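Local coordinates for uncharacterized protein (PDB 1ZJJ) that probably acts as a magnesium-dependent phosphatase of the haloacid dehalogenase superfamily, though its substrate is unknown, at residues B[152-157]-B[209-214]; B[39-44]-B[185-190]; B[228-233]-B[247-252]; B[205-210]-B[222-227]. All coordinates share one frame; numbering follows the deposited sequence.

Contact 1. Residues B[152-157]-B[209-214]; sequences NPDATL and GDRLDT. With MG (magnesium ion), chain D.
The guanidinium of Arg211 comes up to the start of strand 156-159 at a slant, NH1 standing 4.1 Å from Thr156 O and NH2 beside CA of Leu157. Water occupies its edge: water 3 lies in the plane, accepts from NH2 at 3.2 Å and also bonds Thr156 OG1, while water 5, a magnesium ligand, lies in the same plane. Asp154 OD1 stands well out of that plane, 4.5 Å from NE, so any attraction is probably one of charge alone, since no N-H points at the oxygen. The Asp154 carboxylate divides its work. OD2 takes Asn152 ND2 at 2.9 Å from above its plane, and Asn41 ND2 as well; OD1 accepts hydrogen bonds from water 1, which also donates to Asp213 OD1, and from water 2, which also bonds Thr214 OG1. The closest direct touch is a carboxylate oxygen on a methyl, Asp154 OD1 3.7 Å from Thr214 CG2, which is turned beside the threonine's own backbone N (OG1 at chi1 54°). The Arg211 chain runs extended from CG to NE, and NE makes a weak bond to water 4, which is bound to magnesium and donates to Asp210 OD2. Asp210 OD1 binds magnesium at 2.3 Å; with it, Asp7 OD2, Asp9 O and waters 4, 5 and 6 make six ligands. Thr156 also packs on Ala177 of the second subunit. Water, not direct bonds, thus carries the polar link from residues 154-156 to Arg211 and the first turn of helix 212-221 beside the metal site, and such an interface may adjust more easily.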
loop_
_atom_site.group_PDB
_atom_site.type_symbol
_atom_site.label_atom_id
_atom_site.label_comp_id
_atom_site.label_asym_id
_atom_site.label_seq_id
_atom_site.Cartn_x
_atom_site.Cartn_y
_atom_site.Cartn_z
ATOM N N ASN B 152 9.852 5.553 -7.995
ATOM C CA ASN B 152 8.866 6.310 -8.757
ATOM C C ASN B 152 7.488 6.202 -8.118
ATOM O O ASN B 152 7.202 5.250 -7.397
ATOM C CB ASN B 152 8.828 5.819 -10.205
ATOM C CG ASN B 152 8.581 4.339 -10.307
ATOM O OD1 ASN B 152 9.400 3.534 -9.873
ATOM N ND2 ASN B 152 7.444 3.969 -10.880
ATOM N N PRO B 153 6.612 7.183 -8.385
ATOM C CA PRO B 153 5.251 7.255 -7.847
ATOM C C PRO B 153 4.138 6.497 -8.565
ATOM O O PRO B 153 3.065 6.329 -8.003
ATOM C CB PRO B 153 4.986 8.752 -7.839
ATOM C CG PRO B 153 5.626 9.168 -9.135
ATOM C CD PRO B 153 6.950 8.426 -9.106
ATOM N N ASP B 154 4.388 6.039 -9.789
ATOM C CA ASP B 154 3.359 5.348 -10.564
ATOM C C ASP B 154 2.506 4.355 -9.784
ATOM O O ASP B 154 2.991 3.342 -9.284
ATOM C CB ASP B 154 3.991 4.641 -11.758
ATOM C CG ASP B 154 4.804 5.582 -12.628
ATOM O OD1 ASP B 154 4.363 5.896 -13.755
ATOM O OD2 ASP B 154 5.883 6.009 -12.178
ATOM N N ALA B 155 1.216 4.660 -9.696
ATOM C CA ALA B 155 0.276 3.802 -8.999
ATOM C C ALA B 155 0.147 2.464 -9.718
ATOM O O ALA B 155 -0.078 1.438 -9.081
ATOM C CB ALA B 155 -1.089 4.476 -8.940
ATOM N N THR B 156 0.283 2.493 -11.047
ATOM C CA THR B 156 0.132 1.300 -11.881
ATOM C C THR B 156 0.977 1.325 -13.150
ATOM O O THR B 156 1.556 2.361 -13.501
ATOM C CB THR B 156 -1.333 1.140 -12.341
ATOM O OG1 THR B 156 -1.663 2.212 -13.232
ATOM C CG2 THR B 156 -2.296 1.179 -11.159
ATOM N N LEU B 157 1.040 0.180 -13.834
ATOM C CA LEU B 157 1.738 0.058 -15.108
ATOM C C LEU B 157 1.060 -1.135 -15.799
ATOM O O LEU B 157 0.496 -2.013 -15.140
ATOM C CB LEU B 157 3.233 -0.187 -14.920
ATOM C CG LEU B 157 3.800 -1.605 -14.826
ATOM C CD1 LEU B 157 5.341 -1.566 -14.806
ATOM C CD2 LEU B 157 3.273 -2.285 -13.588
ATOM N N GLY B 209 5.768 12.904 -23.439
ATOM C CA GLY B 209 5.228 11.743 -22.744
ATOM C C GLY B 209 3.779 11.440 -23.061
ATOM O O GLY B 209 3.132 12.171 -23.814
ATOM N N ASP B 210 3.264 10.352 -22.489
ATOM C CA ASP B 210 1.876 9.956 -22.715
ATOM C C ASP B 210 1.063 9.949 -21.426
ATOM O O ASP B 210 -0.139 9.692 -21.461
ATOM C CB ASP B 210 1.806 8.566 -23.348
ATOM C CG ASP B 210 2.273 7.487 -22.406
ATOM O OD1 ASP B 210 3.412 7.618 -21.927
ATOM O OD2 ASP B 210 1.513 6.529 -22.143
ATOM N N ARG B 211 1.713 10.213 -20.293
ATOM C CA ARG B 211 1.015 10.248 -19.007
ATOM C C ARG B 211 0.976 11.661 -18.429
ATOM O O ARG B 211 2.003 12.320 -18.292
ATOM C CB ARG B 211 1.674 9.308 -17.990
ATOM C CG ARG B 211 1.411 7.821 -18.232
ATOM C CD ARG B 211 2.135 6.942 -17.197
ATOM N NE ARG B 211 2.097 5.532 -17.573
ATOM C CZ ARG B 211 1.175 4.663 -17.162
ATOM N NH1 ARG B 211 0.206 5.049 -16.343
ATOM N NH2 ARG B 211 1.213 3.406 -17.584
ATOM N N LEU B 212 -0.220 12.112 -18.080
ATOM C CA LEU B 212 -0.401 13.444 -17.524
ATOM C C LEU B 212 0.155 13.576 -16.111
ATOM O O LEU B 212 0.841 14.547 -15.794
ATOM C CB LEU B 212 -1.889 13.807 -17.541
ATOM C CG LEU B 212 -2.442 14.178 -18.923
ATOM C CD1 LEU B 212 -3.939 13.908 -18.994
ATOM C CD2 LEU B 212 -2.130 15.653 -19.204
ATOM N N ASP B 213 -0.139 12.588 -15.272
ATOM C CA ASP B 213 0.303 12.579 -13.880
ATOM C C ASP B 213 1.810 12.485 -13.647
ATOM O O ASP B 213 2.288 12.875 -12.586
ATOM C CB ASP B 213 -0.391 11.441 -13.138
ATOM C CG ASP B 213 -0.075 10.092 -13.736
ATOM O OD1 ASP B 213 0.973 9.518 -13.385
ATOM O OD2 ASP B 213 -0.867 9.615 -14.575
ATOM N N THR B 214 2.566 11.962 -14.610
ATOM C CA THR B 214 4.014 11.884 -14.434
ATOM C C THR B 214 4.757 12.735 -15.460
ATOM O O THR B 214 5.411 13.718 -15.108
ATOM C CB THR B 214 4.536 10.428 -14.532
ATOM O OG1 THR B 214 4.091 9.836 -15.755
ATOM C CG2 THR B 214 4.052 9.607 -13.356
HETATM MG MG MG D . 4.696 6.165 -20.766
HETATM O O HOH W 1 1.699 6.905 -13.680
HETATM O O HOH W 2 5.443 7.249 -16.149
HETATM O O HOH W 3 -1.262 1.881 -16.336
HETATM O O HOH W 4 2.865 5.137 -20.273
HETATM O O HOH W 5 4.596 7.486 -19.074
HETATM O O HOH W 6 5.814 4.863 -19.650
#

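Contact 2. Residues B[39-44]-B[185-190]; sequences LTNNST and IGKPNE
Beside the magnesium site of the haloacid dehalogenase core, Asn41, in segment 39-44, clasps Lys187, which by position probably corresponds to the conserved lysine of this superfamily. The Asn41 amide holds the lysine backbone at two points: OD1 accepts Lys187 N at 2.9 Å, in the carbonyl plane and on a lone pair, though the N-H is bent (131°), and ND2 gives a straighter bond of 3.0 Å to Lys187 O. A second donation from ND2 goes to Asp154 OD2, so both OD1 and ND2 are engaged, ND2 twice. Past the amide the lysine chain turns at chi3 (-67°), which lays CE 3.4 Å from Asn41 OD1 and carries NZ back to Leu39 O, 3.0 Å away. The chain also slides past Leu39, the two pointing opposite ways, Lys187 CD meeting Leu39 CD2 at 3.7 Å. Water 7 links NZ to Asn41 N. A cis peptide joins Lys187 to Pro188, and Asn189 N and ND2 close the turn on Gly186 O from opposite faces of its plane. With Leu39 O, water 7 and salt bridges to Asp7 and Asp215 around it, the ammonium group is held from several directions and probably steadies the metal-binding Asp7.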
loop_
_atom_site.group_PDB
_atom_site.type_symbol
_atom_site.label_atom_id
_atom_site.label_comp_id
_atom_site.label_asym_id
_atom_site.label_seq_id
_atom_site.Cartn_x
_atom_site.Cartn_y
_atom_site.Cartn_z
ATOM N N LEU B 39 13.719 8.841 -20.766
ATOM C CA LEU B 39 13.541 8.898 -19.325
ATOM C C LEU B 39 12.368 8.058 -18.843
ATOM O O LEU B 39 11.214 8.461 -18.999
ATOM C CB LEU B 39 13.335 10.368 -18.917
ATOM C CG LEU B 39 13.293 10.737 -17.427
ATOM C CD1 LEU B 39 14.694 10.598 -16.858
ATOM C CD2 LEU B 39 12.794 12.171 -17.239
ATOM N N THR B 40 12.664 6.901 -18.250
ATOM C CA THR B 40 11.618 6.015 -17.746
ATOM C C THR B 40 11.595 5.885 -16.218
ATOM O O THR B 40 12.649 5.814 -15.576
ATOM C CB THR B 40 11.750 4.596 -18.343
ATOM O OG1 THR B 40 10.712 3.761 -17.817
ATOM C CG2 THR B 40 13.102 3.983 -17.995
ATOM N N ASN B 41 10.387 5.864 -15.649
ATOM C CA ASN B 41 10.173 5.710 -14.220
ATOM C C ASN B 41 10.359 4.256 -13.791
ATOM O O ASN B 41 10.422 3.931 -12.613
ATOM C CB ASN B 41 8.750 6.170 -13.898
ATOM C CG ASN B 41 8.786 7.580 -13.369
ATOM O OD1 ASN B 41 9.830 8.223 -13.307
ATOM N ND2 ASN B 41 7.597 8.071 -12.982
ATOM N N ASN B 42 10.417 3.361 -14.770
ATOM C CA ASN B 42 10.541 1.937 -14.475
ATOM C C ASN B 42 11.947 1.632 -13.960
ATOM O O ASN B 42 12.934 2.052 -14.557
ATOM C CB ASN B 42 10.242 1.113 -15.731
ATOM C CG ASN B 42 9.855 -0.319 -15.412
ATOM O OD1 ASN B 42 10.595 -1.040 -14.744
ATOM N ND2 ASN B 42 8.686 -0.737 -15.891
ATOM N N SER B 43 12.040 0.904 -12.852
ATOM C CA SER B 43 13.348 0.590 -12.280
ATOM C C SER B 43 13.721 -0.891 -12.307
ATOM O O SER B 43 14.751 -1.281 -11.745
ATOM C CB SER B 43 13.417 1.089 -10.836
ATOM O OG SER B 43 12.541 0.349 -10.004
ATOM N N THR B 44 12.900 -1.707 -12.961
ATOM C CA THR B 44 13.174 -3.149 -13.027
ATOM C C THR B 44 14.306 -3.518 -14.009
ATOM O O THR B 44 14.898 -4.590 -13.941
ATOM C CB THR B 44 11.888 -3.890 -13.414
ATOM O OG1 THR B 44 11.497 -3.494 -14.728
ATOM C CG2 THR B 44 10.758 -3.554 -12.437
ATOM N N ILE B 185 11.996 9.479 -6.155
ATOM C CA ILE B 185 12.972 9.905 -7.148
ATOM C C ILE B 185 12.461 10.284 -8.540
ATOM O O ILE B 185 12.780 11.366 -9.050
ATOM C CB ILE B 185 14.065 8.816 -7.308
ATOM C CG1 ILE B 185 14.681 8.493 -5.943
ATOM C CG2 ILE B 185 15.147 9.288 -8.279
ATOM C CD1 ILE B 185 15.309 9.686 -5.257
ATOM N N GLY B 186 11.666 9.401 -9.142
ATOM C CA GLY B 186 11.188 9.615 -10.496
ATOM C C GLY B 186 10.164 10.697 -10.779
ATOM O O GLY B 186 9.707 11.398 -9.877
ATOM N N LYS B 187 9.824 10.828 -12.059
ATOM C CA LYS B 187 8.838 11.803 -12.520
ATOM C C LYS B 187 7.577 11.649 -11.678
ATOM O O LYS B 187 7.165 10.528 -11.381
ATOM C CB LYS B 187 8.497 11.543 -13.989
ATOM C CG LYS B 187 9.692 11.597 -14.928
ATOM C CD LYS B 187 9.326 11.101 -16.325
ATOM C CE LYS B 187 8.995 9.613 -16.304
ATOM N NZ LYS B 187 8.588 9.144 -17.650
ATOM N N PRO B 188 6.910 12.766 -11.342
ATOM C CA PRO B 188 7.222 14.161 -11.678
ATOM C C PRO B 188 8.054 14.860 -10.610
ATOM O O PRO B 188 7.920 16.068 -10.398
ATOM C CB PRO B 188 5.840 14.778 -11.789
ATOM C CG PRO B 188 5.163 14.163 -10.603
ATOM C CD PRO B 188 5.581 12.687 -10.705
ATOM N N ASN B 189 8.921 14.105 -9.948
ATOM C CA ASN B 189 9.735 14.655 -8.880
ATOM C C ASN B 189 11.057 15.289 -9.289
ATOM O O ASN B 189 11.617 15.002 -10.343
ATOM C CB ASN B 189 9.952 13.575 -7.823
ATOM C CG ASN B 189 8.653 13.166 -7.155
ATOM O OD1 ASN B 189 8.155 13.867 -6.277
ATOM N ND2 ASN B 189 8.083 12.049 -7.587
ATOM N N GLU B 190 11.546 16.158 -8.413
ATOM C CA GLU B 190 12.767 16.919 -8.616
ATOM C C GLU B 190 14.075 16.130 -8.780
ATOM O O GLU B 190 14.931 16.516 -9.572
ATOM C CB GLU B 190 12.872 17.942 -7.480
ATOM C CG GLU B 190 13.928 19.005 -7.652
ATOM C CD GLU B 190 15.308 18.478 -7.365
ATOM O OE1 GLU B 190 15.404 17.503 -6.592
ATOM O OE2 GLU B 190 16.295 19.037 -7.891
HETATM O O HOH W 7 7.653 6.175 -17.332
#

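Contact 3. Residues B[228-233]-B[247-252]; sequences MVLTGV and DLVLPS
Met228 and Leu250 set the two strands in register: Met228 N donates to Leu248 O at 2.9 Å, and Leu250 N returns a bond of the same length to Met228 O. Met228 O also takes a CA-H contact from Val249, as Leu250 O does from Val229 CA at 3.1 Å. Past the bridged pairs the order frays. Leu230 N splits into two weak bonds, 3.1 Å to Leu250 O and 3.4 Å to Pro251 O. Side chains close over this end: Leu230 CD2 lies 3.8 Å from Val249 CG1, the two chains crossing at about a right angle. Further along, Thr231 CG2 rests against both Pro251 O (3.4 Å) and Ser252 CB (3.6 Å). Its OG1 sits between backbone N and carbonyl (chi1 51°), leaving the methyl to make these touches while the hydroxyl bonds Gly10 O. Val229 CG1 packs against the Ser252 backbone. Farther out, helix 236-240 meets Leu230 and Val249 through Leu236, on the face that Met228 shares with Val249; helix 256-261 covers Leu250 on the face that Val229 shares. Ser252 OG bonds Glu255 OE1 and Tyr254 N in the turn after strand 248-250. Two parallel strands joined through helix 236-240 make a beta-alpha-beta unit, here adding the outermost strand to the Rossmann-like sheet of the haloacid dehalogenase fold.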
loop_
_atom_site.group_PDB
_atom_site.type_symbol
_atom_site.label_atom_id
_atom_site.label_comp_id
_atom_site.label_asym_id
_atom_site.label_seq_id
_atom_site.Cartn_x
_atom_site.Cartn_y
_atom_site.Cartn_z
ATOM N N MET B 228 2.548 16.209 -25.204
ATOM C CA MET B 228 1.897 14.929 -25.001
ATOM C C MET B 228 1.572 14.281 -26.337
ATOM O O MET B 228 1.153 14.953 -27.285
ATOM C CB MET B 228 0.609 15.098 -24.187
ATOM C CG MET B 228 -0.022 13.776 -23.778
ATOM S SD MET B 228 -1.527 13.944 -22.784
ATOM C CE MET B 228 -2.779 13.493 -23.968
ATOM N N VAL B 229 1.796 12.974 -26.421
ATOM C CA VAL B 229 1.474 12.233 -27.634
ATOM C C VAL B 229 0.258 11.379 -27.304
ATOM O O VAL B 229 -0.000 11.084 -26.134
ATOM C CB VAL B 229 2.644 11.338 -28.102
ATOM C CG1 VAL B 229 3.783 12.208 -28.615
ATOM C CG2 VAL B 229 3.109 10.437 -26.966
ATOM N N LEU B 230 -0.493 10.985 -28.323
ATOM C CA LEU B 230 -1.704 10.200 -28.105
ATOM C C LEU B 230 -1.541 8.687 -28.296
ATOM O O LEU B 230 -2.524 7.944 -28.275
ATOM C CB LEU B 230 -2.806 10.735 -29.022
ATOM C CG LEU B 230 -3.014 12.245 -28.870
ATOM C CD1 LEU B 230 -4.017 12.748 -29.892
ATOM C CD2 LEU B 230 -3.485 12.552 -27.465
ATOM N N THR B 231 -0.302 8.238 -28.471
ATOM C CA THR B 231 -0.009 6.820 -28.673
ATOM C C THR B 231 0.034 6.027 -27.373
ATOM O O THR B 231 0.293 4.819 -27.386
ATOM C CB THR B 231 1.357 6.615 -29.372
ATOM O OG1 THR B 231 2.373 7.355 -28.678
ATOM C CG2 THR B 231 1.294 7.059 -30.829
ATOM N N GLY B 232 -0.221 6.697 -26.254
ATOM C CA GLY B 232 -0.155 6.019 -24.973
ATOM C C GLY B 232 -1.400 5.958 -24.110
ATOM O O GLY B 232 -2.499 5.693 -24.595
ATOM N N VAL B 233 -1.209 6.220 -22.819
ATOM C CA VAL B 233 -2.274 6.159 -21.822
ATOM C C VAL B 233 -3.300 7.294 -21.829
ATOM O O VAL B 233 -4.487 7.054 -21.633
ATOM C CB VAL B 233 -1.669 6.056 -20.390
ATOM C CG1 VAL B 233 -2.777 6.021 -19.349
ATOM C CG2 VAL B 233 -0.816 4.809 -20.278
ATOM N N ASP B 247 1.600 21.717 -23.384
ATOM C CA ASP B 247 1.812 22.929 -24.158
ATOM C C ASP B 247 1.545 22.588 -25.615
ATOM O O ASP B 247 1.223 23.454 -26.423
ATOM C CB ASP B 247 3.253 23.420 -24.019
ATOM C CG ASP B 247 3.585 23.853 -22.620
ATOM O OD1 ASP B 247 2.797 24.637 -22.052
ATOM O OD2 ASP B 247 4.635 23.422 -22.095
ATOM N N LEU B 248 1.684 21.310 -25.942
ATOM C CA LEU B 248 1.481 20.848 -27.305
ATOM C C LEU B 248 1.031 19.394 -27.294
ATOM O O LEU B 248 1.507 18.596 -26.480
ATOM C CB LEU B 248 2.790 20.976 -28.091
ATOM C CG LEU B 248 2.845 20.469 -29.535
ATOM C CD1 LEU B 248 2.134 21.446 -30.461
ATOM C CD2 LEU B 248 4.300 20.326 -29.958
ATOM N N VAL B 249 0.104 19.061 -28.184
ATOM C CA VAL B 249 -0.400 17.700 -28.299
ATOM C C VAL B 249 -0.144 17.220 -29.721
ATOM O O VAL B 249 -0.490 17.902 -30.688
ATOM C CB VAL B 249 -1.919 17.617 -28.013
ATOM C CG1 VAL B 249 -2.383 16.171 -28.108
ATOM C CG2 VAL B 249 -2.226 18.183 -26.638
ATOM N N LEU B 250 0.470 16.049 -29.848
ATOM C CA LEU B 250 0.769 15.488 -31.159
ATOM C C LEU B 250 0.266 14.054 -31.249
ATOM O O LEU B 250 0.141 13.365 -30.240
ATOM C CB LEU B 250 2.280 15.506 -31.424
ATOM C CG LEU B 250 3.037 16.837 -31.442
ATOM C CD1 LEU B 250 4.530 16.549 -31.593
ATOM C CD2 LEU B 250 2.537 17.720 -32.578
ATOM N N PRO B 251 -0.041 13.589 -32.469
ATOM C CA PRO B 251 -0.530 12.225 -32.689
ATOM C C PRO B 251 0.494 11.190 -32.209
ATOM O O PRO B 251 0.142 10.185 -31.582
ATOM C CB PRO B 251 -0.730 12.176 -34.203
ATOM C CG PRO B 251 -1.072 13.602 -34.540
ATOM C CD PRO B 251 -0.065 14.364 -33.721
ATOM N N SER B 252 1.762 11.447 -32.521
ATOM C CA SER B 252 2.859 10.566 -32.133
ATOM C C SER B 252 4.165 11.344 -32.235
ATOM O O SER B 252 4.188 12.485 -32.706
ATOM C CB SER B 252 2.918 9.334 -33.046
ATOM O OG SER B 252 3.503 9.639 -34.303
#

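Contact 4. Residues B[205-210]-B[222-227]; sequences LWMVGD and FGMKAI. With MG (magnesium ion), chain D.
Lys225 lies along Trp206, both side chains pointing the same way from neighbouring parallel strands. Its CB starts 3.5 Å from Trp206 CD1. The chain first runs out with CG anti to the backbone N (chi1 179°), which sets CD squarely over the five-membered ring, 3.6 Å from its centroid and 9° off the normal, a CH-pi contact. Bending at chi3 then carries CE toward the rim of the same face, 3.3 Å from NE1, before a second bend at chi4 leads to NZ. The indole N-H bonds Glu204 OE1. Ile227, two residues on, reaches the six-membered ring at a slant, CD1 3.7 Å from Trp206 CE3, and also touches Val208 CG2. On the face that holds Met207, Met224 bends at chi3 and brings CE 3.6 Å from Met207 CB. Between these layers four backbone bonds alternate across the strands, from Lys225 N to Leu205 O at 3.1 Å through to Gly209 N to Ile227 O at 3.0 Å. Leu205 O also accepts from water 8, which bridges to Gly223 O. Helix 256-261 packs on both Trp206 and Lys225 through Tyr259. The methylenes near the ammonium, CE above all, are probably somewhat polarised, which would favour their place over the indole. At its far end strand 204-209 leads into the magnesium-binding Asp210, so the strand pairing probably helps to place the loop that carries it.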
loop_
_atom_site.group_PDB
_atom_site.type_symbol
_atom_site.label_atom_id
_atom_site.label_comp_id
_atom_site.label_asym_id
_atom_site.label_seq_id
_atom_site.Cartn_x
_atom_site.Cartn_y
_atom_site.Cartn_z
ATOM N N LEU B 205 14.803 22.643 -22.336
ATOM C CA LEU B 205 14.327 21.267 -22.288
ATOM C C LEU B 205 12.883 21.053 -22.696
ATOM O O LEU B 205 12.006 21.834 -22.331
ATOM C CB LEU B 205 14.515 20.706 -20.872
ATOM C CG LEU B 205 15.917 20.756 -20.263
ATOM C CD1 LEU B 205 15.869 20.232 -18.830
ATOM C CD2 LEU B 205 16.869 19.930 -21.114
ATOM N N TRP B 206 12.656 19.984 -23.456
ATOM C CA TRP B 206 11.321 19.586 -23.899
ATOM C C TRP B 206 11.072 18.186 -23.333
ATOM O O TRP B 206 11.974 17.347 -23.325
ATOM C CB TRP B 206 11.233 19.496 -25.421
ATOM C CG TRP B 206 11.225 20.800 -26.158
ATOM C CD1 TRP B 206 11.478 22.046 -25.652
ATOM C CD2 TRP B 206 11.003 20.973 -27.562
ATOM N NE1 TRP B 206 11.434 22.982 -26.660
ATOM C CE2 TRP B 206 11.145 22.351 -27.842
ATOM C CE3 TRP B 206 10.702 20.094 -28.612
ATOM C CZ2 TRP B 206 10.995 22.875 -29.132
ATOM C CZ3 TRP B 206 10.554 20.613 -29.895
ATOM C CH2 TRP B 206 10.702 21.992 -30.143
ATOM N N MET B 207 9.856 17.942 -22.862
ATOM C CA MET B 207 9.486 16.640 -22.309
ATOM C C MET B 207 8.355 16.064 -23.154
ATOM O O MET B 207 7.325 16.706 -23.346
ATOM C CB MET B 207 9.010 16.790 -20.864
ATOM C CG MET B 207 8.598 15.487 -20.188
ATOM S SD MET B 207 9.998 14.383 -19.929
ATOM C CE MET B 207 9.241 12.767 -20.263
ATOM N N VAL B 208 8.552 14.857 -23.665
ATOM C CA VAL B 208 7.539 14.207 -24.485
ATOM C C VAL B 208 7.055 12.944 -23.774
ATOM O O VAL B 208 7.840 12.021 -23.529
ATOM C CB VAL B 208 8.106 13.814 -25.864
ATOM C CG1 VAL B 208 7.036 13.130 -26.681
ATOM C CG2 VAL B 208 8.654 15.045 -26.585
ATOM N N GLY B 209 5.768 12.904 -23.439
ATOM C CA GLY B 209 5.228 11.743 -22.744
ATOM C C GLY B 209 3.779 11.440 -23.061
ATOM O O GLY B 209 3.132 12.171 -23.814
ATOM N N ASP B 210 3.264 10.352 -22.489
ATOM C CA ASP B 210 1.876 9.956 -22.715
ATOM C C ASP B 210 1.063 9.949 -21.426
ATOM O O ASP B 210 -0.139 9.692 -21.461
ATOM C CB ASP B 210 1.806 8.566 -23.348
ATOM C CG ASP B 210 2.273 7.487 -22.406
ATOM O OD1 ASP B 210 3.412 7.618 -21.927
ATOM O OD2 ASP B 210 1.513 6.529 -22.143
ATOM N N PHE B 222 8.855 21.763 -13.684
ATOM C CA PHE B 222 10.228 22.203 -13.901
ATOM C C PHE B 222 10.484 23.058 -15.142
ATOM O O PHE B 222 11.622 23.219 -15.579
ATOM C CB PHE B 222 11.147 20.985 -13.856
ATOM C CG PHE B 222 11.053 20.240 -12.560
ATOM C CD1 PHE B 222 11.551 20.798 -11.388
ATOM C CD2 PHE B 222 10.380 19.023 -12.491
ATOM C CE1 PHE B 222 11.375 20.157 -10.159
ATOM C CE2 PHE B 222 10.199 18.377 -11.274
ATOM C CZ PHE B 222 10.695 18.945 -10.105
ATOM N N GLY B 223 9.412 23.612 -15.697
ATOM C CA GLY B 223 9.540 24.491 -16.848
ATOM C C GLY B 223 10.023 23.908 -18.160
ATOM O O GLY B 223 10.726 24.573 -18.925
ATOM N N MET B 224 9.656 22.664 -18.426
ATOM C CA MET B 224 10.029 22.014 -19.673
ATOM C C MET B 224 8.807 22.123 -20.571
ATOM O O MET B 224 7.676 22.093 -20.079
ATOM C CB MET B 224 10.323 20.534 -19.444
ATOM C CG MET B 224 11.374 20.245 -18.406
ATOM S SD MET B 224 11.329 18.502 -17.982
ATOM C CE MET B 224 12.172 17.768 -19.406
ATOM N N LYS B 225 9.015 22.256 -21.876
ATOM C CA LYS B 225 7.877 22.320 -22.782
ATOM C C LYS B 225 7.152 20.989 -22.616
ATOM O O LYS B 225 7.759 19.925 -22.767
ATOM C CB LYS B 225 8.339 22.490 -24.232
ATOM C CG LYS B 225 7.194 22.530 -25.241
ATOM C CD LYS B 225 7.702 22.602 -26.674
ATOM C CE LYS B 225 8.324 23.952 -26.985
ATOM N NZ LYS B 225 7.298 25.032 -26.960
ATOM N N ALA B 226 5.863 21.051 -22.300
ATOM C CA ALA B 226 5.063 19.847 -22.079
ATOM C C ALA B 226 4.379 19.334 -23.347
ATOM O O ALA B 226 3.335 19.847 -23.767
ATOM C CB ALA B 226 4.018 20.114 -20.980
ATOM N N ILE B 227 4.971 18.309 -23.949
ATOM C CA ILE B 227 4.430 17.729 -25.170
ATOM C C ILE B 227 3.830 16.359 -24.908
ATOM O O ILE B 227 4.513 15.449 -24.444
ATOM C CB ILE B 227 5.520 17.565 -26.246
ATOM C CG1 ILE B 227 6.259 18.891 -26.453
ATOM C CG2 ILE B 227 4.885 17.078 -27.549
ATOM C CD1 ILE B 227 7.474 18.779 -27.360
HETATM MG MG MG D . 4.696 6.165 -20.766
HETATM O O HOH W 8 11.626 24.836 -21.694
HETATM O O HOH W 4 2.865 5.137 -20.273
HETATM O O HOH W 5 4.596 7.486 -19.074
HETATM O O HOH W 6 5.814 4.863 -19.650
#

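Contacts 1 and 4 share Gly209 and the magnesium ligand Asp210, while contact 2 brings the side chain of Lys187 to about 6 Å from the ion (nearest atoms). Contact 1 joins contact 2 through Asp154 OD2 and Asn41 ND2, 2.8 Å apart. Contact 3 is linked to the metal loop by Val233 N, 2.8 Å from Asp210 OD2. Contacts 3 and 4 continue one sheet outward through strand 225-229, their centres about 11 Å apart. Contact 2 reaches the same sheet through strand 36-40, its centre about 19 Å from that of contact 3, yet touches contact 4 where Glu190 and Pro188 meet the Phe222 ring.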